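Citrinin polyketide synthase (Monascus purpureus, PDB 5MPT) builds the keto-aldehyde precursor of the mycotoxin citrinin from malonyl-CoA units, the chain described here being its C-methyltransferase (CMeT) domain with bound S-adenosyl-L-homocysteine. Local coordinates at residues A[314-319]-A[373-378]; A[23-28]-A[364-369]. One frame throughout, in Å; residues are numbered along the deposited sequence.

Interaction 1 of 2, residues A[314-319]-A[373-378]; sequences LEMTEQ and NIQRLI. With EDO (1,2-ethanediol), chain D.
Leu314 and Leu377 form a non-hydrogen-bonded pair of two antiparallel strands. Their side chains cross at a slant, with Leu314 CG 3.8 Å from Leu377 CD2 in the Leu314 conformer described, one of two. Gln375 lies on the same face of the sheet and bends at chi2 (-143°). This brings its CD 4.0 Å from Met316 CE. The amide is fixed from outside: NE2 donates to Ile182 O and Asn183 OD1, and OE1 accepts from Asn286 ND2.

The other face carries Glu315 and Arg376. They are a hydrogen-bonded pair, and Glu315 N to Arg376 O (3.0 Å) is nearly straight at 166°. Just past the strand, Thr317 stands at about a right angle to the Arg376 chain, with OG1 3.6 Å from Arg376 CG. Its chi1 of 44° sets OG1 between the backbone N and the carbonyl carbon. From there it donates to Asn373 O at 2.9 Å, above the carbonyl plane. Ile374 O takes two N-H groups from one face of its plane: Thr317 N at 2.8 Å and Glu318 N at 3.3 Å. Arg376 NH2 also holds Asn373 OD1.

Glu315 is an active-site residue and bonds through OE1 to ND1 of His289, another one. The final strand 375-381 runs antiparallel between 309-316 and 361-364, as in the Rossmann-like class I methyltransferase fold with strand order 3-2-1-4-5-7-6.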
ATOM      1  N   LEU A 314      -4.123  -3.771   6.174  0.54 17.13           N
ATOM      2  CA  LEU A 314      -4.667  -3.132   4.983  0.54 19.50           C
ATOM      3  C   LEU A 314      -3.596  -3.345   3.937  0.54 18.44           C
ATOM      4  O   LEU A 314      -2.522  -2.748   4.037  0.54 21.42           O
ATOM      5  CB  LEU A 314      -4.955  -1.648   5.202  0.54 19.98           C
ATOM      6  CG  LEU A 314      -5.898  -1.003   4.176  0.54 23.12           C
ATOM      7  CD1 LEU A 314      -6.297   0.395   4.618  0.54 24.50           C
ATOM      8  CD2 LEU A 314      -5.293  -0.943   2.791  0.54 24.89           C
ATOM      9  N   GLU A 315      -3.847  -4.255   2.998  1.00 20.87           N
ATOM     10  CA  GLU A 315      -2.838  -4.663   2.032  1.00 22.22           C
ATOM     11  C   GLU A 315      -3.370  -4.611   0.622  1.00 20.50           C
ATOM     12  O   GLU A 315      -4.502  -5.024   0.349  1.00 21.70           O
ATOM     13  CB  GLU A 315      -2.345  -6.087   2.319  1.00 23.23           C
ATOM     14  CG  GLU A 315      -1.305  -6.145   3.381  1.00 22.32           C
ATOM     15  CD  GLU A 315       0.049  -5.708   2.877  1.00 21.32           C
ATOM     16  OE1 GLU A 315       0.250  -5.660   1.634  1.00 21.04           O
ATOM     17  OE2 GLU A 315       0.903  -5.384   3.723  1.00 19.65           O
ATOM     18  N   MET A 316      -2.533  -4.105  -0.276  1.00 20.83           N
ATOM     19  CA  MET A 316      -2.821  -4.172  -1.694  1.00 19.71           C
ATOM     20  C   MET A 316      -2.642  -5.611  -2.158  1.00 20.90           C
ATOM     21  O   MET A 316      -1.546  -6.169  -2.073  1.00 21.19           O
ATOM     22  CB  MET A 316      -1.895  -3.232  -2.448  1.00 20.20           C
ATOM     23  CG  MET A 316      -2.263  -3.139  -3.903  1.00 23.13           C
ATOM     24  SD  MET A 316      -1.494  -1.761  -4.767  1.00 28.89           S
ATOM     25  CE  MET A 316      -2.714  -0.460  -4.514  1.00 30.36           C
ATOM     26  N   THR A 317      -3.728  -6.218  -2.619  1.00 21.21           N
ATOM     27  CA  THR A 317      -3.757  -7.643  -2.901  1.00 22.85           C
ATOM     28  C   THR A 317      -3.680  -7.936  -4.395  1.00 24.52           C
ATOM     29  O   THR A 317      -3.500  -9.094  -4.778  1.00 26.27           O
ATOM     30  CB  THR A 317      -5.029  -8.244  -2.274  1.00 24.40           C
ATOM     31  OG1 THR A 317      -6.147  -7.384  -2.553  1.00 23.64           O
ATOM     32  CG2 THR A 317      -4.860  -8.363  -0.779  1.00 24.48           C
ATOM     33  N   GLU A 318      -3.830  -6.913  -5.239  1.00 23.09           N
ATOM     34  CA  GLU A 318      -3.661  -7.013  -6.679  1.00 27.20           C
ATOM     35  C   GLU A 318      -2.734  -5.899  -7.150  1.00 29.52           C
ATOM     36  O   GLU A 318      -2.799  -4.769  -6.651  1.00 30.08           O
ATOM     37  CB  GLU A 318      -5.036  -6.925  -7.336  1.00 32.22           C
ATOM     38  CG  GLU A 318      -5.138  -7.357  -8.766  1.00 39.69           C
ATOM     39  CD  GLU A 318      -6.592  -7.431  -9.190  1.00 44.67           C
ATOM     40  OE1 GLU A 318      -7.050  -6.496  -9.884  1.00 48.11           O
ATOM     41  OE2 GLU A 318      -7.281  -8.401  -8.791  1.00 42.94           O
ATOM     42  N   GLN A 319      -1.868  -6.212  -8.115  1.00 28.55           N
ATOM     43  CA  GLN A 319      -0.986  -5.187  -8.655  1.00 29.27           C
ATOM     44  C   GLN A 319      -1.770  -4.178  -9.486  1.00 26.45           C
ATOM     45  O   GLN A 319      -2.781  -4.500 -10.116  1.00 28.15           O
ATOM     46  CB  GLN A 319       0.126  -5.817  -9.507  1.00 33.18           C
ATOM     47  CG  GLN A 319       1.146  -6.606  -8.711  1.00 36.46           C
ATOM     48  CD  GLN A 319       2.060  -7.415  -9.597  1.00 39.12           C
ATOM     49  OE1 GLN A 319       2.061  -8.642  -9.534  1.00 45.63           O
ATOM     50  NE2 GLN A 319       2.850  -6.734 -10.432  1.00 35.62           N
ATOM     51  N   ASN A 373     -11.148  -6.127  -5.060  1.00 25.94           N
ATOM     52  CA  ASN A 373     -10.015  -7.037  -5.169  1.00 25.75           C
ATOM     53  C   ASN A 373      -8.677  -6.315  -5.145  1.00 21.26           C
ATOM     54  O   ASN A 373      -7.627  -6.972  -4.998  1.00 20.02           O
ATOM     55  CB  ASN A 373     -10.119  -7.874  -6.450  1.00 30.30           C
ATOM     56  CG  ASN A 373     -11.370  -8.720  -6.487  1.00 34.88           C
ATOM     57  OD1 ASN A 373     -11.735  -9.353  -5.500  1.00 30.69           O
ATOM     58  ND2 ASN A 373     -12.061  -8.711  -7.630  1.00 42.24           N
ATOM     59  N   ILE A 374      -8.676  -4.985  -5.185  1.00 19.53           N
ATOM     60  CA  ILE A 374      -7.400  -4.275  -5.322  1.00 19.39           C
ATOM     61  C   ILE A 374      -6.681  -4.186  -3.987  1.00 18.32           C
ATOM     62  O   ILE A 374      -5.472  -4.442  -3.903  1.00 19.07           O
ATOM     63  CB  ILE A 374      -7.605  -2.879  -5.934  1.00 19.36           C
ATOM     64  CG1 ILE A 374      -8.212  -2.995  -7.334  1.00 20.98           C
ATOM     65  CG2 ILE A 374      -6.292  -2.123  -5.979  1.00 20.91           C
ATOM     66  CD1 ILE A 374      -8.717  -1.666  -7.875  1.00 21.20           C
ATOM     67  N   GLN A 375      -7.384  -3.743  -2.950  1.00 20.01           N
ATOM     68  CA  GLN A 375      -6.913  -3.814  -1.577  1.00 17.47           C
ATOM     69  C   GLN A 375      -7.960  -4.503  -0.742  1.00 17.50           C
ATOM     70  O   GLN A 375      -9.143  -4.536  -1.078  1.00 19.08           O
ATOM     71  CB  GLN A 375      -6.639  -2.439  -0.971  1.00 15.34           C
ATOM     72  CG  GLN A 375      -5.847  -1.537  -1.910  1.00 15.86           C
ATOM     73  CD  GLN A 375      -4.864  -0.688  -1.180  1.00 16.69           C
ATOM     74  OE1 GLN A 375      -3.901  -1.203  -0.601  1.00 18.95           O
ATOM     75  NE2 GLN A 375      -5.082   0.602  -1.166  1.00 16.77           N
ATOM     76  N   ARG A 376      -7.503  -5.013   0.392  1.00 16.79           N
ATOM     77  CA  ARG A 376      -8.370  -5.651   1.352  1.00 17.02           C
ATOM     78  C   ARG A 376      -7.938  -5.269   2.750  1.00 15.96           C
ATOM     79  O   ARG A 376      -6.747  -5.079   3.022  1.00 19.58           O
ATOM     80  CB  ARG A 376      -8.337  -7.163   1.217  1.00 17.18           C
ATOM     81  CG  ARG A 376      -8.790  -7.660  -0.107  1.00 17.63           C
ATOM     82  CD  ARG A 376      -8.968  -9.148  -0.100  1.00 19.67           C
ATOM     83  NE  ARG A 376      -9.036  -9.646  -1.454  1.00 20.60           N
ATOM     84  CZ  ARG A 376     -10.146  -9.754  -2.180  1.00 21.15           C
ATOM     85  NH1 ARG A 376     -11.346  -9.422  -1.674  1.00 20.86           N
ATOM     86  NH2 ARG A 376     -10.044 -10.191  -3.438  1.00 23.32           N
ATOM     87  N   LEU A 377      -8.916  -5.187   3.656  1.00 16.68           N
ATOM     88  CA  LEU A 377      -8.629  -5.396   5.061  1.00 16.14           C
ATOM     89  C   LEU A 377      -8.583  -6.897   5.311  1.00 17.64           C
ATOM     90  O   LEU A 377      -9.482  -7.641   4.911  1.00 20.07           O
ATOM     91  CB  LEU A 377      -9.666  -4.754   5.973  1.00 17.76           C
ATOM     92  CG  LEU A 377      -9.868  -3.238   5.929  1.00 20.19           C
ATOM     93  CD1 LEU A 377     -11.063  -2.832   6.813  1.00 21.76           C
ATOM     94  CD2 LEU A 377      -8.598  -2.533   6.323  1.00 20.96           C
ATOM     95  N   ILE A 378      -7.529  -7.336   5.964  1.00 17.39           N
ATOM     96  CA  ILE A 378      -7.307  -8.739   6.286  1.00 17.37           C
ATOM     97  C   ILE A 378      -7.144  -8.776   7.789  1.00 17.75           C
ATOM     98  O   ILE A 378      -6.225  -8.157   8.346  1.00 18.37           O
ATOM     99  CB  ILE A 378      -6.072  -9.331   5.580  1.00 17.55           C
ATOM    100  CG1 ILE A 378      -6.152  -9.142   4.068  1.00 18.42           C
ATOM    101  CG2 ILE A 378      -5.926 -10.818   5.892  1.00 19.14           C
ATOM    102  CD1 ILE A 378      -4.827  -9.463   3.353  1.00 21.42           C
TER
HETATM  103  C1  EDO D2203       0.939  -9.905  -6.501  1.00 58.95           C
HETATM  104  O1  EDO D2203       1.170 -11.266  -6.130  1.00 53.42           O
HETATM  105  C2  EDO D2203      -0.480  -9.557  -6.077  1.00 67.89           C
HETATM  106  O2  EDO D2203      -1.325 -10.663  -6.415  1.00 75.11           O
HETATM  107  O   HOH W   1     -10.454  -6.803  -9.910  1.00 38.87           O

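Interaction 2 of 2, residues A[23-28]-A[364-369]; sequences IAKEAT and WTEGTR
Lys25 reaches across from the last turn of helix 14-26 to Trp364 and Glu366 with a fully extended side chain. CG stands opposite the backbone N (chi1 179°), and every later torsion is also close to 180°. The aliphatic part runs past the backbone carbonyl of Trp364, with CE 3.1 Å from Trp364 O. At its tip NZ forms a salt bridge to Glu366 OE2 at 3.2 Å. The stronger partner of NZ is Asp363 OD1, just before the segment, also in a salt bridge. Two carboxylates therefore share one ammonium group, which probably favours its charged state.

The Glu366 side chain crosses that of Lys25 at a slant. Its CG sits between its own backbone N and carbonyl carbon (chi1 54°). This sets CG 3.5 Å from Lys25 CE, and the extended chain beyond it carries OE2 to NZ.

Thr28 is the second point of contact on the N-terminal segment. Its CB is 3.3 Å from Glu366 O, and its side chain meets that of Thr365 at about a right angle, with Thr28 OG1 3.4 Å from Thr365 CB. The hydroxyl is turned back to its own segment and donates to Lys25 O at 2.7 Å. It also bonds to Gln189 NE2. Lys25 O accepts from Thr28 N as well, on the same face of its plane. No direct hydrogen bond joins the two segments, but a water lies within hydrogen-bonding distance of both Lys25 O and Glu366 O.

Here the turn between helix 14-26 and helix 28-34 meets the loop that leaves edge strand 361-364. Helix 181-198 borders both segments, with Phe193 against Ala24 and Trp186 against Thr365. Beyond the loop, Thr365 OG1 accepts from Leu377 N of strand 375-381.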
ATOM      1  N   ILE A  23     -19.935  -7.024   9.766  1.00 25.77           N
ATOM      2  CA  ILE A  23     -20.670  -5.826   9.356  1.00 25.92           C
ATOM      3  C   ILE A  23     -19.839  -4.988   8.391  1.00 24.59           C
ATOM      4  O   ILE A  23     -20.333  -4.523   7.361  1.00 25.35           O
ATOM      5  CB  ILE A  23     -21.083  -5.011  10.591  1.00 27.25           C
ATOM      6  CG1 ILE A  23     -22.219  -5.724  11.317  1.00 30.61           C
ATOM      7  CG2 ILE A  23     -21.537  -3.635  10.194  1.00 24.64           C
ATOM      8  CD1 ILE A  23     -22.472  -5.211  12.731  1.00 35.57           C
ATOM      9  N   ALA A  24     -18.560  -4.764   8.716  1.00 22.88           N
ATOM     10  CA  ALA A  24     -17.715  -3.960   7.847  1.00 22.95           C
ATOM     11  C   ALA A  24     -17.533  -4.643   6.495  1.00 23.34           C
ATOM     12  O   ALA A  24     -17.708  -4.018   5.429  1.00 21.28           O
ATOM     13  CB  ALA A  24     -16.379  -3.702   8.556  1.00 22.71           C
ATOM     14  N   LYS A  25     -17.284  -5.956   6.530  1.00 22.81           N
ATOM     15  CA  LYS A  25     -17.052  -6.743   5.324  1.00 23.66           C
ATOM     16  C   LYS A  25     -18.228  -6.627   4.365  1.00 23.24           C
ATOM     17  O   LYS A  25     -18.041  -6.434   3.159  1.00 23.42           O
ATOM     18  CB  LYS A  25     -16.819  -8.211   5.713  1.00 24.31           C
ATOM     19  CG  LYS A  25     -16.582  -9.149   4.512  1.00 27.88           C
ATOM     20  CD  LYS A  25     -16.211 -10.546   4.996  1.00 32.58           C
ATOM     21  CE  LYS A  25     -16.015 -11.503   3.848  1.00 37.78           C
ATOM     22  NZ  LYS A  25     -15.709 -12.865   4.323  1.00 41.68           N
ATOM     23  N   GLU A  26     -19.447  -6.775   4.875  1.00 25.34           N
ATOM     24  CA  GLU A  26     -20.600  -6.724   3.978  1.00 26.67           C
ATOM     25  C   GLU A  26     -20.812  -5.350   3.357  1.00 26.91           C
ATOM     26  O   GLU A  26     -21.520  -5.261   2.365  1.00 29.25           O
ATOM     27  CB  GLU A  26     -21.850  -7.177   4.722  1.00 28.11           C
ATOM     28  CG  GLU A  26     -21.738  -8.649   5.099  1.00 32.42           C
ATOM     29  CD  GLU A  26     -22.895  -9.194   5.918  1.00 39.75           C
ATOM     30  OE1 GLU A  26     -23.808  -8.426   6.296  1.00 41.52           O
ATOM     31  OE2 GLU A  26     -22.871 -10.420   6.180  1.00 44.29           O
ATOM     32  N   ALA A  27     -20.207  -4.298   3.899  1.00 23.64           N
ATOM     33  CA  ALA A  27     -20.347  -2.946   3.381  1.00 22.91           C
ATOM     34  C   ALA A  27     -19.205  -2.552   2.443  1.00 22.72           C
ATOM     35  O   ALA A  27     -19.115  -1.377   2.081  1.00 22.61           O
ATOM     36  CB  ALA A  27     -20.401  -1.951   4.537  1.00 23.13           C
ATOM     37  N   THR A  28     -18.326  -3.488   2.068  1.00 23.04           N
ATOM     38  CA  THR A  28     -17.152  -3.148   1.256  1.00 21.31           C
ATOM     39  C   THR A  28     -17.524  -2.361  -0.007  1.00 21.24           C
ATOM     40  O   THR A  28     -16.956  -1.297  -0.266  1.00 21.30           O
ATOM     41  CB  THR A  28     -16.354  -4.416   0.887  1.00 22.00           C
ATOM     42  OG1 THR A  28     -15.962  -5.102   2.081  1.00 22.42           O
ATOM     43  CG2 THR A  28     -15.085  -4.070   0.123  1.00 22.61           C
ATOM     44  N   TRP A 364     -11.280 -11.521   5.378  1.00 21.19           N
ATOM     45  CA  TRP A 364     -10.938 -10.289   4.670  1.00 19.57           C
ATOM     46  C   TRP A 364     -12.153  -9.723   3.963  1.00 20.65           C
ATOM     47  O   TRP A 364     -13.156 -10.407   3.767  1.00 22.70           O
ATOM     48  CB  TRP A 364      -9.812 -10.478   3.655  1.00 20.20           C
ATOM     49  CG  TRP A 364     -10.033 -11.586   2.676  1.00 21.68           C
ATOM     50  CD1 TRP A 364     -10.704 -11.524   1.485  1.00 22.96           C
ATOM     51  CD2 TRP A 364      -9.556 -12.922   2.800  1.00 25.04           C
ATOM     52  NE1 TRP A 364     -10.688 -12.752   0.872  1.00 25.47           N
ATOM     53  CE2 TRP A 364      -9.979 -13.626   1.659  1.00 25.93           C
ATOM     54  CE3 TRP A 364      -8.819 -13.603   3.782  1.00 28.87           C
ATOM     55  CZ2 TRP A 364      -9.684 -14.973   1.468  1.00 28.44           C
ATOM     56  CZ3 TRP A 364      -8.536 -14.931   3.589  1.00 31.33           C
ATOM     57  CH2 TRP A 364      -8.964 -15.601   2.439  1.00 31.10           C
ATOM     58  N   THR A 365     -12.053  -8.437   3.625  1.00 19.04           N
ATOM     59  CA  THR A 365     -13.104  -7.746   2.898  1.00 17.92           C
ATOM     60  C   THR A 365     -13.203  -8.282   1.486  1.00 19.72           C
ATOM     61  O   THR A 365     -12.194  -8.665   0.871  1.00 19.35           O
ATOM     62  CB  THR A 365     -12.829  -6.246   2.852  1.00 16.23           C
ATOM     63  OG1 THR A 365     -11.507  -6.031   2.345  1.00 17.29           O
ATOM     64  CG2 THR A 365     -12.913  -5.650   4.248  1.00 17.67           C
ATOM     65  N   GLU A 366     -14.436  -8.282   0.972  1.00 21.80           N
ATOM     66  CA  GLU A 366     -14.713  -8.678  -0.392  1.00 24.04           C
ATOM     67  C   GLU A 366     -15.977  -7.978  -0.848  1.00 21.89           C
ATOM     68  O   GLU A 366     -16.785  -7.506  -0.037  1.00 22.31           O
ATOM     69  CB  GLU A 366     -14.844 -10.197  -0.528  1.00 29.92           C
ATOM     70  CG  GLU A 366     -15.812 -10.885   0.361  1.00 41.73           C
ATOM     71  CD  GLU A 366     -15.514 -12.383   0.416  1.00 54.15           C
ATOM     72  OE1 GLU A 366     -14.598 -12.837  -0.315  1.00 53.14           O
ATOM     73  OE2 GLU A 366     -16.186 -13.103   1.178  1.00 63.92           O
ATOM     74  N   GLY A 367     -16.139  -7.942  -2.161  1.00 22.62           N
ATOM     75  CA  GLY A 367     -17.316  -7.342  -2.765  1.00 24.19           C
ATOM     76  C   GLY A 367     -17.468  -7.739  -4.216  1.00 24.84           C
ATOM     77  O   GLY A 367     -16.644  -8.454  -4.787  1.00 24.93           O
ATOM     78  N   THR A 368     -18.535  -7.223  -4.828  1.00 29.57           N
ATOM     79  CA  THR A 368     -18.787  -7.459  -6.247  0.72 34.15           C
ATOM     80  C   THR A 368     -18.099  -6.444  -7.149  1.00 30.86           C
ATOM     81  O   THR A 368     -17.819  -6.754  -8.319  1.00 28.99           O
ATOM     82  CB  THR A 368     -20.297  -7.442  -6.519  0.72 38.19           C
ATOM     83  OG1 THR A 368     -20.801  -6.120  -6.302  0.72 35.92           O
ATOM     84  CG2 THR A 368     -21.016  -8.417  -5.600  0.72 39.80           C
ATOM     85  N   ARG A 369     -17.810  -5.250  -6.650  1.00 24.09           N
ATOM     86  CA  ARG A 369     -17.079  -4.291  -7.451  1.00 22.67           C
ATOM     87  C   ARG A 369     -15.638  -4.754  -7.675  1.00 22.53           C
ATOM     88  O   ARG A 369     -15.029  -5.365  -6.789  1.00 23.80           O
ATOM     89  CB  ARG A 369     -17.110  -2.921  -6.771  1.00 20.68           C
ATOM     90  CG  ARG A 369     -18.510  -2.319  -6.726  1.00 20.25           C
ATOM     91  CD  ARG A 369     -18.514  -0.977  -5.998  1.00 18.78           C
ATOM     92  NE  ARG A 369     -19.872  -0.437  -5.982  1.00 20.13           N
ATOM     93  CZ  ARG A 369     -20.396   0.273  -6.979  1.00 22.30           C
ATOM     94  NH1 ARG A 369     -19.657   0.522  -8.068  1.00 22.33           N
ATOM     95  NH2 ARG A 369     -21.646   0.731  -6.900  1.00 25.39           N
TER
HETATM   96  O   HOH W   2     -19.186  -8.343   1.141  1.00 40.11           O
HETATM   97  O   HOH W   3     -19.706  -5.780  -0.288  1.00 33.78           O

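From the N terminus the chain first passes 23-28, in the C-terminal part of helix 14-26 and just beyond, and reaches 314-319 much later. It then runs through 364-369 and on to 373-378. Interaction 2 closes a long loop of 335 residues. Interaction 1 closes a short one of 53, which includes helices 321-327 and 347-356 and edge strand 361-364. The segments alternate along the chain, so the two loops cross and neither nests in the other. The contacts also touch directly: Arg376 NH1 lies 2.8 Å from Thr365 O, a probable hydrogen bond. Together they link the N-terminal helix through the edge of the sheet to the strand carrying Glu315.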